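Local coordinates for Mll8374 protein (Mesorhizobium loti, PDB 3B5E), which probably hydrolyses carboxylic ester bonds as a serine carboxylesterase of the alpha/beta-hydrolase fold, at residues H37-E43 with A61-R65; L16-Y20 with F95-E101; A140-P144 with I195-I201. All coordinates share one frame; numbering follows the deposited sequence. Where two conformers were deposited one is given.

Contact 1: H37-E43 with A61-R65; sequences HGSGVDE and AARGR. With EDO (1,2-ethanediol), chain K; SO4 (sulfate ion), chain C.
E43 and R63 bring the two backbones closest, their CA atoms 5.0 Å apart, where the loop H37-E43, with its type II turn from G38 to V41, passes the end of strand 58-62 and the residues after it. H37 crosses to that end with its ring edge: the N-H of G64 points almost straight at NE2 (3.1 Å, 175°), tilted somewhat from the ring plane. At the other ring nitrogen, ND1 donates to G38 O at 2.7 Å, in the plane of the ring, so both nitrogens are used and the ring's rotation is fixed, while CA of D42 lies over one face. A histidine suits this place because it can donate on one side and accept on the other. In the alpha/beta-hydrolase fold the loop after strand 32-36 commonly helps form the oxyanion hole, and H37-E43 probably lies there; G40, with positive phi, fits the turn as a glycine. R63 grips E43 side-on in a salt bridge, NE (2.8 Å) and NH2 (3.0 Å) both donating to OE1 from one face of the carboxylate. The arginine reaches it with CG anti to N (chi1 -176°) and a bend at chi3. R21 holds OE2, so the carboxylate joins two arginines.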
ATOM      1  N   HIS A  37       1.500   5.265   3.711  1.00 17.67           N
ATOM      2  CA  HIS A  37       2.461   6.314   3.413  1.00 17.83           C
ATOM      3  C   HIS A  37       3.919   5.850   3.237  1.00 18.64           C
ATOM      4  O   HIS A  37       4.305   4.785   3.683  1.00 17.02           O
ATOM      5  CB  HIS A  37       2.357   7.385   4.531  1.00 16.65           C
ATOM      6  CG  HIS A  37       2.745   6.890   5.896  1.00 17.01           C
ATOM      7  ND1 HIS A  37       4.060   6.704   6.275  1.00 16.84           N
ATOM      8  CD2 HIS A  37       1.993   6.497   6.958  1.00 19.79           C
ATOM      9  CE1 HIS A  37       4.099   6.217   7.505  1.00 18.31           C
ATOM     10  NE2 HIS A  37       2.858   6.093   7.950  1.00 17.92           N
ATOM     11  N   GLY A  38       4.729   6.714   2.618  1.00 19.22           N
ATOM     12  CA  GLY A  38       6.163   6.520   2.549  1.00 20.58           C
ATOM     13  C   GLY A  38       6.836   6.749   3.891  1.00 20.76           C
ATOM     14  O   GLY A  38       6.254   7.329   4.817  1.00 21.01           O
ATOM     15  N   SER A  39       8.073   6.303   3.984  1.00 19.74           N
ATOM     16  CA  SER A  39       8.837   6.424   5.236  1.00 21.07           C
ATOM     17  C   SER A  39       9.170   7.879   5.542  1.00 21.18           C
ATOM     18  O   SER A  39       9.415   8.676   4.620  1.00 22.71           O
ATOM     19  CB  SER A  39      10.105   5.597   5.183  1.00 22.32           C
ATOM     20  OG  SER A  39      11.102   6.253   4.433  1.00 21.75           O
ATOM     21  N   GLY A  40       9.151   8.217   6.829  1.00 20.65           N
ATOM     22  CA  GLY A  40       9.516   9.540   7.280  1.00 20.55           C
ATOM     23  C   GLY A  40       8.414  10.560   7.315  1.00 19.79           C
ATOM     24  O   GLY A  40       8.659  11.684   7.700  1.00 18.24           O
ATOM     25  N   VAL A  41       7.192  10.153   6.973  1.00 19.39           N
ATOM     26  CA  VAL A  41       6.021  11.052   6.941  1.00 19.73           C
ATOM     27  C   VAL A  41       4.867  10.370   7.686  1.00 19.66           C
ATOM     28  O   VAL A  41       5.079   9.346   8.334  1.00 21.04           O
ATOM     29  CB  VAL A  41       5.670  11.446   5.469  1.00 20.44           C
ATOM     30  CG1 VAL A  41       6.836  12.235   4.867  1.00 18.91           C
ATOM     31  CG2 VAL A  41       5.369  10.205   4.624  1.00 18.20           C
ATOM     32  N   ASP A  42       3.661  10.915   7.599  1.00 20.56           N
ATOM     33  CA  ASP A  42       2.533  10.325   8.322  1.00 21.17           C
ATOM     34  C   ASP A  42       1.330  10.010   7.424  1.00 19.25           C
ATOM     35  O   ASP A  42       1.382  10.128   6.193  1.00 19.56           O
ATOM     36  CB  ASP A  42       2.163  11.223   9.527  1.00 22.06           C
ATOM     37  CG  ASP A  42       1.502  12.535   9.123  1.00 24.99           C
ATOM     38  OD1 ASP A  42       0.987  12.675   8.004  1.00 24.01           O
ATOM     39  OD2 ASP A  42       1.494  13.447   9.956  1.00 35.14           O
ATOM     40  N   GLU A  43       0.245   9.593   8.073  1.00 18.97           N
ATOM     41  CA  GLU A  43      -0.965   9.126   7.417  1.00 17.51           C
ATOM     42  C   GLU A  43      -1.745  10.191   6.653  1.00 19.41           C
ATOM     43  O   GLU A  43      -2.648   9.863   5.907  1.00 18.82           O
ATOM     44  CB  GLU A  43      -1.877   8.476   8.461  1.00 17.54           C
ATOM     45  CG  GLU A  43      -2.685   9.430   9.317  1.00 19.67           C
ATOM     46  CD  GLU A  43      -1.871  10.272  10.304  1.00 22.85           C
ATOM     47  OE1 GLU A  43      -0.730   9.903  10.636  1.00 24.06           O
ATOM     48  OE2 GLU A  43      -2.401  11.312  10.769  1.00 21.63           O
ATOM     49  N   ALA A  61      -6.649   5.876   6.330  1.00 17.33           N
ATOM     50  CA  ALA A  61      -5.315   6.453   6.250  1.00 18.01           C
ATOM     51  C   ALA A  61      -4.556   6.001   7.506  1.00 19.34           C
ATOM     52  O   ALA A  61      -4.679   6.614   8.562  1.00 18.26           O
ATOM     53  CB  ALA A  61      -5.403   7.944   6.162  1.00 16.71           C
ATOM     54  N   ALA A  62      -3.773   4.926   7.351  1.00 20.56           N
ATOM     55  CA  ALA A  62      -3.086   4.261   8.449  1.00 19.36           C
ATOM     56  C   ALA A  62      -1.684   4.834   8.678  1.00 19.30           C
ATOM     57  O   ALA A  62      -1.009   5.300   7.742  1.00 19.06           O
ATOM     58  CB  ALA A  62      -3.020   2.783   8.191  1.00 20.08           C
ATOM     59  N   ARG A  63      -1.233   4.749   9.920  1.00 18.86           N
ATOM     60  CA  ARG A  63       0.104   5.237  10.309  1.00 19.04           C
ATOM     61  C   ARG A  63       1.007   4.086  10.713  1.00 18.94           C
ATOM     62  O   ARG A  63       0.605   3.223  11.481  1.00 19.55           O
ATOM     63  CB  ARG A  63      -0.013   6.221  11.470  1.00 18.37           C
ATOM     64  CG  ARG A  63       1.318   6.882  11.907  1.00 17.45           C
ATOM     65  CD  ARG A  63       1.201   7.685  13.162  1.00 20.87           C
ATOM     66  NE  ARG A  63       0.524   8.955  12.895  1.00 19.86           N
ATOM     67  CZ  ARG A  63       0.439   9.965  13.749  1.00 22.84           C
ATOM     68  NH1 ARG A  63       0.944   9.878  14.964  1.00 22.54           N
ATOM     69  NH2 ARG A  63      -0.162  11.078  13.375  1.00 23.86           N
ATOM     70  N   GLY A  64       2.240   4.103  10.207  1.00 18.73           N
ATOM     71  CA  GLY A  64       3.275   3.153  10.628  1.00 18.13           C
ATOM     72  C   GLY A  64       3.595   3.233  12.116  1.00 19.78           C
ATOM     73  O   GLY A  64       3.395   4.255  12.772  1.00 21.11           O
ATOM     74  N   ARG A  65       4.066   2.127  12.672  1.00 20.97           N
ATOM     75  CA  ARG A  65       4.282   2.047  14.118  1.00 20.77           C
ATOM     76  C   ARG A  65       5.698   2.373  14.570  1.00 21.67           C
ATOM     77  O   ARG A  65       5.961   2.440  15.765  1.00 23.16           O
ATOM     78  CB  ARG A  65       3.886   0.679  14.618  1.00 21.04           C
ATOM     79  CG  ARG A  65       2.464   0.373  14.279  1.00 20.21           C
ATOM     80  CD  ARG A  65       1.892  -0.712  15.131  1.00 24.25           C
ATOM     81  NE  ARG A  65       2.681  -1.940  15.120  1.00 29.07           N
ATOM     82  CZ  ARG A  65       2.302  -3.074  15.705  1.00 32.78           C
ATOM     83  NH1 ARG A  65       1.147  -3.154  16.352  1.00 38.00           N
ATOM     84  NH2 ARG A  65       3.083  -4.138  15.647  1.00 32.91           N
TER
HETATM   85  C1  EDO K 231       0.661  12.535  17.314  1.00 64.31           C
HETATM   86  O1  EDO K 231       0.158  13.089  16.094  1.00 64.41           O
HETATM   87  C2  EDO K 231       2.116  12.955  17.487  1.00 69.57           C
HETATM   88  O2  EDO K 231       3.004  11.907  17.073  1.00 67.21           O
HETATM   89  S   SO4 C 223      12.668   3.185   2.813  1.00 28.74           S
HETATM   90  O1  SO4 C 223      11.862   2.028   3.112  1.00 35.23           O
HETATM   91  O2  SO4 C 223      12.739   4.146   3.896  1.00 41.15           O
HETATM   92  O3  SO4 C 223      12.083   3.922   1.766  1.00 28.86           O
HETATM   93  O4  SO4 C 223      14.035   2.764   2.539  1.00 33.70           O
HETATM   94  O   HOH W   1      -0.946   6.175   5.261  1.00 17.68           O

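Contact 2: L16-Y20 with F95-E101; sequences LAFPY and FAAFTNE
F98 projects from helix 85-106 into the loop L16-Y20 and, with F18, Y20 and F95, builds an aromatic cluster that holds the chain's N-terminal region, just ahead of edge strand 20-23, against a helix flanking the sheet of the alpha/beta-hydrolase fold. The inner part is tight. CB of F18 sits over the centre of the F98 ring, a CH-pi contact only 7° off the ring normal. At the rim of the same ring, CE1 comes 3.6 Å from CD1 of Y20, in an offset edge-to-face pair that turns the edge of F98 to the tyrosine's face. F18 is met by F95, whose edge stands over its face in a T-shaped pair with planes at 87° and centroids 5.2 Å apart. F98 extends from the helix with CG anti to N (chi1 167°), which carries its far edge past F18 to Y20. Large flat side chains suit this seam because a ring can give a face to one neighbour and an edge to another, as F98 does to F18 and Y20. The tyrosine lets its hydroxyl leave the apolar cluster, hydrogen-bonding to H106 and R105 near the end of the helix.

Toward solvent the contact is looser. A glutamate fits this more open side, where its methylenes can lie against leucine and its carboxylate can face a backbone N-H: in one of two conformers E101 slides past L16, OE2 3.9 Å from CD2, and accepts a weak hydrogen bond from A17 N. A17, small enough to let the loop near the helix, has CB 4.4 Å from CB of F98.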
ATOM      1  N   LEU A  16      -6.984   0.851  17.935  1.00 25.10           N
ATOM      2  CA  LEU A  16      -6.645  -0.384  17.221  1.00 24.22           C
ATOM      3  C   LEU A  16      -5.113  -0.498  17.129  1.00 24.71           C
ATOM      4  O   LEU A  16      -4.399   0.356  17.627  1.00 25.83           O
ATOM      5  CB  LEU A  16      -7.334  -0.426  15.841  1.00 25.55           C
ATOM      6  CG  LEU A  16      -8.863  -0.376  15.848  1.00 26.96           C
ATOM      7  CD1 LEU A  16      -9.466  -0.548  14.436  1.00 22.91           C
ATOM      8  CD2 LEU A  16      -9.414  -1.413  16.807  1.00 23.66           C
ATOM      9  N   ALA A  17      -4.614  -1.552  16.503  1.00 24.02           N
ATOM     10  CA  ALA A  17      -3.173  -1.850  16.509  1.00 24.58           C
ATOM     11  C   ALA A  17      -2.325  -0.775  15.827  1.00 22.51           C
ATOM     12  O   ALA A  17      -1.185  -0.568  16.211  1.00 23.60           O
ATOM     13  CB  ALA A  17      -2.916  -3.221  15.873  1.00 25.83           C
ATOM     14  N   PHE A  18      -2.893  -0.110  14.815  1.00 22.00           N
ATOM     15  CA  PHE A  18      -2.231   0.974  14.083  1.00 21.44           C
ATOM     16  C   PHE A  18      -3.053   2.236  14.223  1.00 19.89           C
ATOM     17  O   PHE A  18      -4.271   2.171  14.141  1.00 19.93           O
ATOM     18  CB  PHE A  18      -2.100   0.624  12.575  1.00 19.39           C
ATOM     19  CG  PHE A  18      -1.072  -0.426  12.292  1.00 19.55           C
ATOM     20  CD1 PHE A  18      -1.288  -1.748  12.673  1.00 19.35           C
ATOM     21  CD2 PHE A  18       0.128  -0.101  11.681  1.00 17.88           C
ATOM     22  CE1 PHE A  18      -0.321  -2.714  12.426  1.00 19.06           C
ATOM     23  CE2 PHE A  18       1.075  -1.065  11.424  1.00 20.85           C
ATOM     24  CZ  PHE A  18       0.860  -2.361  11.818  1.00 17.47           C
ATOM     25  N   PRO A  19      -2.399   3.395  14.428  1.00 19.00           N
ATOM     26  CA  PRO A  19      -3.215   4.608  14.379  1.00 19.49           C
ATOM     27  C   PRO A  19      -3.732   4.860  12.955  1.00 19.19           C
ATOM     28  O   PRO A  19      -3.079   4.484  11.985  1.00 17.27           O
ATOM     29  CB  PRO A  19      -2.258   5.720  14.820  1.00 17.25           C
ATOM     30  CG  PRO A  19      -1.051   5.043  15.313  1.00 21.87           C
ATOM     31  CD  PRO A  19      -0.986   3.707  14.673  1.00 17.57           C
ATOM     32  N   TYR A  20      -4.917   5.445  12.849  1.00 17.15           N
ATOM     33  CA  TYR A  20      -5.530   5.723  11.554  1.00 17.51           C
ATOM     34  C   TYR A  20      -6.564   6.809  11.609  1.00 18.36           C
ATOM     35  O   TYR A  20      -7.134   7.085  12.663  1.00 20.97           O
ATOM     36  CB  TYR A  20      -6.121   4.458  10.900  1.00 17.02           C
ATOM     37  CG  TYR A  20      -7.354   3.947  11.590  1.00 17.31           C
ATOM     38  CD1 TYR A  20      -7.272   3.301  12.825  1.00 18.69           C
ATOM     39  CD2 TYR A  20      -8.610   4.170  11.036  1.00 18.08           C
ATOM     40  CE1 TYR A  20      -8.424   2.852  13.481  1.00 19.01           C
ATOM     41  CE2 TYR A  20      -9.756   3.740  11.666  1.00 19.55           C
ATOM     42  CZ  TYR A  20      -9.673   3.088  12.884  1.00 18.61           C
ATOM     43  OH  TYR A  20     -10.861   2.687  13.476  1.00 19.33           O
ATOM     44  N   PHE A  95      -0.501  -5.739  10.864  1.00 18.85           N
ATOM     45  CA  PHE A  95      -1.364  -5.014   9.924  1.00 20.36           C
ATOM     46  C   PHE A  95      -2.530  -5.853   9.362  1.00 19.95           C
ATOM     47  O   PHE A  95      -3.647  -5.324   9.174  1.00 19.18           O
ATOM     48  CB  PHE A  95      -0.546  -4.396   8.809  1.00 20.21           C
ATOM     49  CG  PHE A  95      -1.305  -3.369   8.019  1.00 20.67           C
ATOM     50  CD1 PHE A  95      -1.445  -2.069   8.500  1.00 20.90           C
ATOM     51  CD2 PHE A  95      -1.921  -3.722   6.824  1.00 20.99           C
ATOM     52  CE1 PHE A  95      -2.156  -1.115   7.779  1.00 22.74           C
ATOM     53  CE2 PHE A  95      -2.633  -2.782   6.091  1.00 17.69           C
ATOM     54  CZ  PHE A  95      -2.766  -1.476   6.581  1.00 20.98           C
ATOM     55  N   ALA A  96      -2.253  -7.130   9.108  1.00 18.26           N
ATOM     56  CA  ALA A  96      -3.243  -8.098   8.659  1.00 20.68           C
ATOM     57  C   ALA A  96      -4.404  -8.149   9.666  1.00 21.17           C
ATOM     58  O   ALA A  96      -5.579  -7.978   9.290  1.00 21.63           O
ATOM     59  CB  ALA A  96      -2.595  -9.484   8.478  1.00 19.43           C
ATOM     60  N   ALA A  97      -4.047  -8.319  10.945  1.00 21.59           N
ATOM     61  CA  ALA A  97      -5.025  -8.329  12.050  1.00 20.39           C
ATOM     62  C   ALA A  97      -5.795  -7.002  12.091  1.00 21.72           C
ATOM     63  O   ALA A  97      -7.021  -6.999  12.188  1.00 20.33           O
ATOM     64  CB  ALA A  97      -4.334  -8.591  13.368  1.00 19.68           C
ATOM     65  N   PHE A  98      -5.065  -5.891  11.970  1.00 23.06           N
ATOM     66  CA  PHE A  98      -5.650  -4.555  11.937  1.00 20.68           C
ATOM     67  C   PHE A  98      -6.681  -4.366  10.817  1.00 20.86           C
ATOM     68  O   PHE A  98      -7.755  -3.754  11.038  1.00 19.24           O
ATOM     69  CB  PHE A  98      -4.530  -3.498  11.819  1.00 20.19           C
ATOM     70  CG  PHE A  98      -5.032  -2.115  11.477  1.00 19.33           C
ATOM     71  CD1 PHE A  98      -5.646  -1.340  12.453  1.00 22.84           C
ATOM     72  CD2 PHE A  98      -4.914  -1.607  10.190  1.00 20.27           C
ATOM     73  CE1 PHE A  98      -6.131  -0.084  12.162  1.00 20.73           C
ATOM     74  CE2 PHE A  98      -5.394  -0.343   9.873  1.00 22.45           C
ATOM     75  CZ  PHE A  98      -6.005   0.437  10.872  1.00 19.65           C
ATOM     76  N   THR A  99      -6.388  -4.886   9.618  0.50 19.71           N
ATOM     77  CA  THR A  99      -7.311  -4.729   8.480  0.50 20.08           C
ATOM     78  C   THR A  99      -8.646  -5.331   8.837  0.50 20.39           C
ATOM     79  O   THR A  99      -9.680  -4.730   8.606  0.50 21.08           O
ATOM     80  CB  THR A  99      -6.816  -5.346   7.116  0.50 19.84           C
ATOM     81  OG1 THR A  99      -6.769  -6.778   7.177  0.50 17.99           O
ATOM     82  CG2 THR A  99      -5.482  -4.801   6.738  0.50 17.70           C
ATOM     83  N   ASN A 100      -8.605  -6.516   9.426  1.00 21.33           N
ATOM     84  CA  ASN A 100      -9.807  -7.202   9.822  1.00 22.64           C
ATOM     85  C   ASN A 100     -10.598  -6.445  10.924  1.00 21.37           C
ATOM     86  O   ASN A 100     -11.823  -6.298  10.819  1.00 22.60           O
ATOM     87  CB  ASN A 100      -9.454  -8.663  10.149  1.00 24.93           C
ATOM     88  CG  ASN A 100      -8.914  -9.430   8.884  1.00 37.02           C
ATOM     89  OD1 ASN A 100      -9.325  -9.153   7.728  1.00 44.95           O
ATOM     90  ND2 ASN A 100      -7.966 -10.350   9.102  1.00 42.57           N
ATOM     91  N   GLU A 101      -9.875  -5.970  11.947  0.50 21.46           N
ATOM     92  CA  GLU A 101     -10.426  -5.127  13.021  0.50 22.28           C
ATOM     93  C   GLU A 101     -11.108  -3.910  12.426  0.50 21.06           C
ATOM     94  O   GLU A 101     -12.270  -3.645  12.707  0.50 20.59           O
ATOM     95  CB  GLU A 101      -9.338  -4.574  13.957  0.50 20.91           C
ATOM     96  CG  GLU A 101      -8.572  -5.531  14.825  0.50 27.35           C
ATOM     97  CD  GLU A 101      -7.678  -4.781  15.830  0.50 25.71           C
ATOM     98  OE1 GLU A 101      -6.755  -4.000  15.422  0.50 22.09           O
ATOM     99  OE2 GLU A 101      -7.913  -4.986  17.038  0.50 34.10           O
TER

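Contact 3: A140-P144 with I195-I201; sequences ALLRP and IPSGHDI. With EDO (1,2-ethanediol), chain F; EDO (1,2-ethanediol), chain I.
R143, just beyond strand 138-142, reaches across to the loop I195-I201 and binds its backbone. CG lies anti to the carbonyl carbon (chi1 -40°) and the chain bends at chi2, bringing NE and NH2 to the loop carbonyls. NE donates to G198 O at 2.8 Å, in the carbonyl plane and fairly straight (163°); NH2 makes a weak bond to D200 O, and NH1 is held by D205 and I164 O. CG2 of I201 covers one guanidinium face, 3.7 Å from CZ. The loop carries H199, probably the histidine of the Ser-His-Asp triad of an alpha/beta-hydrolase, its ND1 bonded to D169 and its NE2 to S119. With CG anti to N (chi1 -165°), the ring end comes back beside the arginine, CE1 3.6 Å from CB of R143, its plane nearly perpendicular to the guanidinium. An arginine fits here because its N-H groups can serve carbonyls and a carboxylate together; a leucine in its place would probably leave G198 O without its donor and the carboxylate of D205 without its charge partner. Beside the guanidinium, branched aliphatic chains suit the apolar seam where CD1 of L142 meets CD1 of I201 at 4.0 Å, crossing at about a right angle.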
ATOM      1  N   ALA A 140      -2.243  -1.231  -5.312  1.00 19.36           N
ATOM      2  CA  ALA A 140      -1.596  -0.203  -6.140  1.00 19.57           C
ATOM      3  C   ALA A 140      -0.298   0.155  -5.420  1.00 19.53           C
ATOM      4  O   ALA A 140      -0.322   0.689  -4.292  1.00 19.09           O
ATOM      5  CB  ALA A 140      -2.462   1.011  -6.315  1.00 18.62           C
ATOM      6  N   LEU A 141       0.826  -0.172  -6.073  1.00 20.64           N
ATOM      7  CA  LEU A 141       2.131  -0.106  -5.467  1.00 18.20           C
ATOM      8  C   LEU A 141       2.939   0.985  -6.179  1.00 20.32           C
ATOM      9  O   LEU A 141       3.360   0.809  -7.331  1.00 17.92           O
ATOM     10  CB  LEU A 141       2.872  -1.454  -5.598  1.00 19.42           C
ATOM     11  CG  LEU A 141       2.155  -2.720  -5.087  1.00 19.61           C
ATOM     12  CD1 LEU A 141       3.024  -3.946  -5.284  1.00 18.73           C
ATOM     13  CD2 LEU A 141       1.728  -2.629  -3.631  1.00 18.10           C
ATOM     14  N   LEU A 142       3.166   2.094  -5.491  1.00 19.58           N
ATOM     15  CA  LEU A 142       3.839   3.248  -6.092  1.00 20.03           C
ATOM     16  C   LEU A 142       5.300   3.233  -5.648  1.00 19.83           C
ATOM     17  O   LEU A 142       5.584   3.272  -4.445  1.00 19.91           O
ATOM     18  CB  LEU A 142       3.163   4.541  -5.679  1.00 20.59           C
ATOM     19  CG  LEU A 142       1.667   4.651  -5.984  1.00 22.61           C
ATOM     20  CD1 LEU A 142       1.155   6.050  -5.606  1.00 21.91           C
ATOM     21  CD2 LEU A 142       1.363   4.289  -7.440  1.00 19.54           C
ATOM     22  N   ARG A 143       6.208   3.146  -6.622  1.00 20.08           N
ATOM     23  CA  ARG A 143       7.663   3.067  -6.392  1.00 18.93           C
ATOM     24  C   ARG A 143       8.094   1.947  -5.419  1.00 16.95           C
ATOM     25  O   ARG A 143       8.826   2.202  -4.471  1.00 18.71           O
ATOM     26  CB  ARG A 143       8.236   4.402  -5.954  1.00 19.29           C
ATOM     27  CG  ARG A 143       7.685   5.618  -6.664  1.00 20.44           C
ATOM     28  CD  ARG A 143       8.063   5.664  -8.149  1.00 20.39           C
ATOM     29  NE  ARG A 143       7.582   6.937  -8.663  1.00 19.41           N
ATOM     30  CZ  ARG A 143       6.330   7.168  -9.037  1.00 19.59           C
ATOM     31  NH1 ARG A 143       5.420   6.201  -9.087  1.00 18.92           N
ATOM     32  NH2 ARG A 143       5.984   8.381  -9.405  1.00 21.10           N
ATOM     33  N   PRO A 144       7.652   0.684  -5.660  1.00 19.63           N
ATOM     34  CA  PRO A 144       7.969  -0.428  -4.794  1.00 20.47           C
ATOM     35  C   PRO A 144       9.282  -1.132  -5.171  1.00 19.88           C
ATOM     36  O   PRO A 144       9.863  -0.844  -6.196  1.00 21.11           O
ATOM     37  CB  PRO A 144       6.811  -1.389  -5.057  1.00 18.96           C
ATOM     38  CG  PRO A 144       6.581  -1.166  -6.566  1.00 20.29           C
ATOM     39  CD  PRO A 144       6.789   0.267  -6.787  1.00 21.41           C
ATOM     40  N   ILE A 195       6.699   5.741 -15.673  1.00 16.83           N
ATOM     41  CA  ILE A 195       6.301   7.107 -16.025  1.00 18.41           C
ATOM     42  C   ILE A 195       7.557   7.965 -15.949  1.00 17.43           C
ATOM     43  O   ILE A 195       8.568   7.506 -15.414  1.00 16.11           O
ATOM     44  CB  ILE A 195       5.103   7.636 -15.143  1.00 20.16           C
ATOM     45  CG1 ILE A 195       5.418   7.666 -13.633  1.00 19.81           C
ATOM     46  CG2 ILE A 195       3.817   6.817 -15.411  1.00 18.87           C
ATOM     47  CD1 ILE A 195       4.376   8.533 -12.766  1.00 18.88           C
ATOM     48  N   PRO A 196       7.550   9.151 -16.557  1.00 17.06           N
ATOM     49  CA  PRO A 196       8.782   9.979 -16.549  1.00 19.25           C
ATOM     50  C   PRO A 196       9.239  10.502 -15.183  1.00 19.14           C
ATOM     51  O   PRO A 196      10.382  10.947 -15.053  1.00 19.10           O
ATOM     52  CB  PRO A 196       8.439  11.141 -17.500  1.00 19.57           C
ATOM     53  CG  PRO A 196       7.288  10.589 -18.354  1.00 19.19           C
ATOM     54  CD  PRO A 196       6.509   9.712 -17.438  1.00 18.10           C
ATOM     55  N   SER A 197       8.364  10.421 -14.192  1.00 18.93           N
ATOM     56  CA  SER A 197       8.655  10.868 -12.825  1.00 19.06           C
ATOM     57  C   SER A 197       9.827  10.165 -12.166  1.00 18.45           C
ATOM     58  O   SER A 197      10.272   9.082 -12.587  1.00 18.54           O
ATOM     59  CB  SER A 197       7.399  10.700 -11.945  1.00 20.44           C
ATOM     60  OG  SER A 197       6.402  11.512 -12.476  1.00 21.55           O
ATOM     61  N   GLY A 198      10.371  10.819 -11.143  1.00 18.48           N
ATOM     62  CA  GLY A 198      11.309  10.181 -10.249  1.00 18.33           C
ATOM     63  C   GLY A 198      10.646   9.397  -9.137  1.00 18.55           C
ATOM     64  O   GLY A 198       9.597   8.768  -9.313  1.00 18.47           O
ATOM     65  N   HIS A 199      11.275   9.419  -7.966  1.00 20.00           N
ATOM     66  CA  HIS A 199      10.719   8.734  -6.794  1.00 18.67           C
ATOM     67  C   HIS A 199       9.493   9.444  -6.178  1.00 18.57           C
ATOM     68  O   HIS A 199       8.725   8.813  -5.481  1.00 19.38           O
ATOM     69  CB  HIS A 199      11.796   8.530  -5.738  1.00 20.60           C
ATOM     70  CG  HIS A 199      11.405   7.540  -4.700  1.00 20.75           C
ATOM     71  ND1 HIS A 199      11.292   6.196  -4.968  1.00 23.64           N
ATOM     72  CD2 HIS A 199      11.080   7.697  -3.393  1.00 24.04           C
ATOM     73  CE1 HIS A 199      10.926   5.561  -3.869  1.00 24.05           C
ATOM     74  NE2 HIS A 199      10.769   6.453  -2.905  1.00 23.72           N
ATOM     75  N   ASP A 200       9.304  10.724  -6.469  1.00 19.07           N
ATOM     76  CA  ASP A 200       8.153  11.449  -5.977  1.00 20.65           C
ATOM     77  C   ASP A 200       6.904  11.003  -6.732  1.00 22.65           C
ATOM     78  O   ASP A 200       6.972  10.597  -7.895  1.00 22.94           O
ATOM     79  CB  ASP A 200       8.295  12.965  -6.176  1.00 21.36           C
ATOM     80  CG  ASP A 200       9.230  13.634  -5.152  1.00 37.25           C
ATOM     81  OD1 ASP A 200       9.757  12.966  -4.220  1.00 44.39           O
ATOM     82  OD2 ASP A 200       9.430  14.876  -5.288  1.00 52.05           O
ATOM     83  N   ILE A 201       5.762  11.139  -6.068  1.00 21.30           N
ATOM     84  CA  ILE A 201       4.499  10.761  -6.651  1.00 21.86           C
ATOM     85  C   ILE A 201       3.608  11.971  -6.773  1.00 20.92           C
ATOM     86  O   ILE A 201       3.822  13.002  -6.127  1.00 20.75           O
ATOM     87  CB  ILE A 201       3.798   9.631  -5.851  1.00 23.04           C
ATOM     88  CG1 ILE A 201       3.625  10.019  -4.370  1.00 25.12           C
ATOM     89  CG2 ILE A 201       4.569   8.281  -6.024  1.00 21.27           C
ATOM     90  CD1 ILE A 201       2.661   9.113  -3.613  1.00 20.80           C
TER
HETATM   91  C1  EDO F 226      11.989  12.639  -7.054  1.00 43.21           C
HETATM   92  O1  EDO F 226      11.019  12.701  -8.145  1.00 47.96           O
HETATM   93  C2  EDO F 226      13.427  12.295  -7.469  1.00 41.75           C
HETATM   94  O2  EDO F 226      13.654  10.877  -7.584  1.00 24.70           O
HETATM   95  C1  EDO I 229      11.967   1.594  -0.817  1.00 26.50           C
HETATM   96  O1  EDO I 229      11.090   2.286   0.054  1.00 32.87           O
HETATM   97  C2  EDO I 229      11.544   1.814  -2.263  1.00 24.72           C
HETATM   98  O2  EDO I 229      10.465   0.962  -2.706  1.00 17.62           O

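Contacts 1 and 2 adjoin and share the sheet edge around strands 20-23 and 58-62: R63 N lies 2.8 Å from P19 O, probably a hydrogen bond, and R65 packs on F18. Contact 1 is largely buried, yet its chemistry is polar, an imidazole and a charge pair at the end of strand 58-62, next to the edge strand. Contact 2 is partly buried and mostly aromatic, joining a loop to a helix beside the sheet. Contact 3 is also partly buried; there an arginine binds carbonyls of the probable triad loop. Contacts 1 and 3 both reach the same sheet, their centres about 17 Å apart, whereas contacts 2 and 3 lie on opposite sides of the chain's centre.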